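Local coordinates for protein rRNA adenine N-6-methyltransferase (Saccharopolyspora erythraea, PDB 6NVM) that transfers two methyl groups from S-adenosyl-L-methionine to one adenine of 23S rRNA, lowering ribosome affinity for macrolide, lincosamide and streptogramin B antibiotics, at residues A77-G82 and S97-P102. Sequence-based numbering, arbitrary orientation.
Sequences AGPGEG and SYEIDP
P79 wedges its ring against S97 and the backbone of Y98, and the ring can be followed atom by atom. CB lies 2.9 Å from the hydroxyl OG in one of the two conformers of S97, so this very short approach is doubtful. In that conformer OG is anti to the backbone N (chi1 -178°) and hydrogen-bonds to E76 OE1. Next round the ring, CG lies 3.4 Å from the carbonyl O of Y98, with OE1 of E99 farther off at 4.2 Å. CD, bonded back to the backbone N, lies 2.9 Å from Y98 O, a close carbon-to-carbonyl contact and not a conventional hydrogen bond. That carbonyl is also tied to the loop through a water, which receives the N-H of G78 and donates to Y98 O.

A second water repeats the pattern farther on, accepting from G80 N and donating to E99 OE1. The other carboxylate oxygen, OE2, turns its anti lone pair to D101 N at 2.8 Å, so both ends of the E99 carboxylate are held.

The GPGEG loop is the glycine-rich turn of class I methyltransferases, and G78 and E99 are predicted to bind S-adenosyl-L-methionine. G78, G80 and G82, all at positive phi, carry the chain from strand 73-77 to helix 83-89. The acidic E99 just follows the neighbouring parallel strand 94-98, and helix 102-111 packs its L108 against both P79 and S97.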
ATOM      1  N   ALA A  77       1.978  12.321  -5.929  1.00 27.90           N
ATOM      2  CA  ALA A  77       1.178  13.180  -5.070  1.00 29.64           C
ATOM      3  C   ALA A  77       2.048  13.684  -3.928  1.00 30.30           C
ATOM      4  O   ALA A  77       3.008  13.021  -3.519  1.00 32.24           O
ATOM      5  CB  ALA A  77      -0.053  12.435  -4.517  1.00 32.83           C
ATOM      6  N   GLY A  78       1.703  14.861  -3.408  1.00 33.10           N
ATOM      7  CA  GLY A  78       2.520  15.527  -2.414  1.00 34.82           C
ATOM      8  C   GLY A  78       3.943  15.770  -2.889  1.00 34.03           C
ATOM      9  O   GLY A  78       4.917  15.388  -2.229  1.00 36.15           O
ATOM     10  N   PRO A  79       4.094  16.420  -4.048  1.00 34.44           N
ATOM     11  CA  PRO A  79       5.444  16.619  -4.603  1.00 32.51           C
ATOM     12  C   PRO A  79       6.314  17.573  -3.804  1.00 37.73           C
ATOM     13  O   PRO A  79       7.548  17.472  -3.892  1.00 36.51           O
ATOM     14  CB  PRO A  79       5.172  17.166  -6.009  1.00 32.93           C
ATOM     15  CG  PRO A  79       3.814  17.791  -5.925  1.00 36.48           C
ATOM     16  CD  PRO A  79       3.045  16.942  -4.946  1.00 34.51           C
ATOM     17  N   GLY A  80       5.725  18.496  -3.046  1.00 34.80           N
ATOM     18  CA  GLY A  80       6.531  19.383  -2.226  1.00 37.77           C
ATOM     19  C   GLY A  80       7.509  20.172  -3.076  1.00 38.27           C
ATOM     20  O   GLY A  80       7.129  20.826  -4.053  1.00 38.72           O
ATOM     21  N   GLU A  81       8.793  20.103  -2.708  1.00 40.01           N
ATOM     22  CA  GLU A  81       9.822  20.910  -3.357  1.00 46.17           C
ATOM     23  C   GLU A  81      10.209  20.389  -4.735  1.00 38.14           C
ATOM     24  O   GLU A  81      10.825  21.128  -5.512  1.00 38.33           O
ATOM     25  CB  GLU A  81      11.076  20.973  -2.476  1.00 59.25           C
ATOM     26  CG  GLU A  81      10.830  21.501  -1.068  1.00 72.84           C
ATOM     27  CD  GLU A  81      10.475  22.973  -1.044  1.00 83.23           C
ATOM     28  OE1 GLU A  81      10.529  23.621  -2.109  1.00 86.64           O
ATOM     29  OE2 GLU A  81      10.141  23.484   0.046  1.00 87.77           O
ATOM     30  N   GLY A  82       9.889  19.139  -5.050  1.00 32.34           N
ATOM     31  CA  GLY A  82      10.133  18.603  -6.369  1.00 29.97           C
ATOM     32  C   GLY A  82      11.487  17.957  -6.593  1.00 31.12           C
ATOM     33  O   GLY A  82      11.779  17.569  -7.728  1.00 29.82           O
ATOM     34  N   SER A  97       2.741  15.067 -11.753  0.51 26.71           N
ATOM     35  CA  SER A  97       2.856  15.455 -10.354  0.51 27.61           C
ATOM     36  C   SER A  97       1.677  16.348  -9.982  0.51 27.85           C
ATOM     37  O   SER A  97       1.477  17.402 -10.595  0.51 28.24           O
ATOM     38  CB  SER A  97       4.182  16.183 -10.122  0.51 29.22           C
ATOM     39  OG  SER A  97       4.353  16.530  -8.769  0.51 30.96           O
ATOM     40  N   TYR A  98       0.913  15.936  -8.972  1.00 25.78           N
ATOM     41  CA  TYR A  98      -0.291  16.642  -8.567  1.00 26.70           C
ATOM     42  C   TYR A  98      -0.008  17.605  -7.422  1.00 29.30           C
ATOM     43  O   TYR A  98       0.528  17.211  -6.382  1.00 32.09           O
ATOM     44  CB  TYR A  98      -1.376  15.641  -8.159  1.00 26.74           C
ATOM     45  CG  TYR A  98      -1.981  14.964  -9.360  1.00 25.95           C
ATOM     46  CD1 TYR A  98      -1.310  13.932 -10.010  1.00 28.14           C
ATOM     47  CD2 TYR A  98      -3.202  15.378  -9.872  1.00 30.34           C
ATOM     48  CE1 TYR A  98      -1.847  13.328 -11.124  1.00 29.16           C
ATOM     49  CE2 TYR A  98      -3.749  14.775 -10.992  1.00 31.02           C
ATOM     50  CZ  TYR A  98      -3.067  13.751 -11.609  1.00 30.07           C
ATOM     51  OH  TYR A  98      -3.596  13.139 -12.719  1.00 32.83           O
ATOM     52  N   GLU A  99      -0.389  18.866  -7.613  1.00 26.92           N
ATOM     53  CA  GLU A  99      -0.287  19.881  -6.572  1.00 29.79           C
ATOM     54  C   GLU A  99      -1.614  20.621  -6.496  1.00 31.27           C
ATOM     55  O   GLU A  99      -2.008  21.293  -7.452  1.00 28.62           O
ATOM     56  CB  GLU A  99       0.865  20.845  -6.860  1.00 29.86           C
ATOM     57  CG  GLU A  99       0.920  22.038  -5.924  1.00 33.63           C
ATOM     58  CD  GLU A  99       0.828  21.623  -4.472  1.00 38.44           C
ATOM     59  OE1 GLU A  99       1.703  20.852  -4.021  1.00 38.80           O
ATOM     60  OE2 GLU A  99      -0.124  22.050  -3.788  1.00 36.80           O
ATOM     61  N   ILE A 100      -2.305  20.494  -5.359  1.00 31.90           N
ATOM     62  CA  ILE A 100      -3.658  21.031  -5.264  1.00 28.65           C
ATOM     63  C   ILE A 100      -3.655  22.554  -5.159  1.00 28.74           C
ATOM     64  O   ILE A 100      -4.621  23.208  -5.575  1.00 28.86           O
ATOM     65  CB  ILE A 100      -4.392  20.388  -4.069  1.00 31.59           C
ATOM     66  CG1 ILE A 100      -5.892  20.671  -4.150  1.00 36.54           C
ATOM     67  CG2 ILE A 100      -3.818  20.897  -2.753  1.00 32.39           C
ATOM     68  CD1 ILE A 100      -6.723  19.894  -3.130  1.00 39.85           C
ATOM     69  N   ASP A 101      -2.597  23.147  -4.605  1.00 27.43           N
ATOM     70  CA  ASP A 101      -2.561  24.598  -4.387  1.00 29.20           C
ATOM     71  C   ASP A 101      -2.144  25.315  -5.670  1.00 29.36           C
ATOM     72  O   ASP A 101      -1.048  25.055  -6.186  1.00 28.95           O
ATOM     73  CB  ASP A 101      -1.601  24.943  -3.254  1.00 36.56           C
ATOM     74  CG  ASP A 101      -1.632  26.420  -2.887  1.00 45.68           C
ATOM     75  OD1 ASP A 101      -1.084  27.245  -3.643  1.00 46.34           O
ATOM     76  OD2 ASP A 101      -2.231  26.762  -1.848  1.00 51.51           O
ATOM     77  N   PRO A 102      -2.963  26.224  -6.210  1.00 33.14           N
ATOM     78  CA  PRO A 102      -2.616  26.820  -7.515  1.00 35.10           C
ATOM     79  C   PRO A 102      -1.306  27.588  -7.515  1.00 35.36           C
ATOM     80  O   PRO A 102      -0.565  27.524  -8.502  1.00 36.74           O
ATOM     81  CB  PRO A 102      -3.817  27.732  -7.817  1.00 39.31           C
ATOM     82  CG  PRO A 102      -4.480  27.952  -6.501  1.00 42.58           C
ATOM     83  CD  PRO A 102      -4.249  26.724  -5.698  1.00 34.07           C
TER
HETATM   84  O   HOH W   1      -0.701  16.100  -4.215  1.00 35.94           O
HETATM   85  O   HOH W   2       2.783  18.925  -2.375  0.74 37.52           O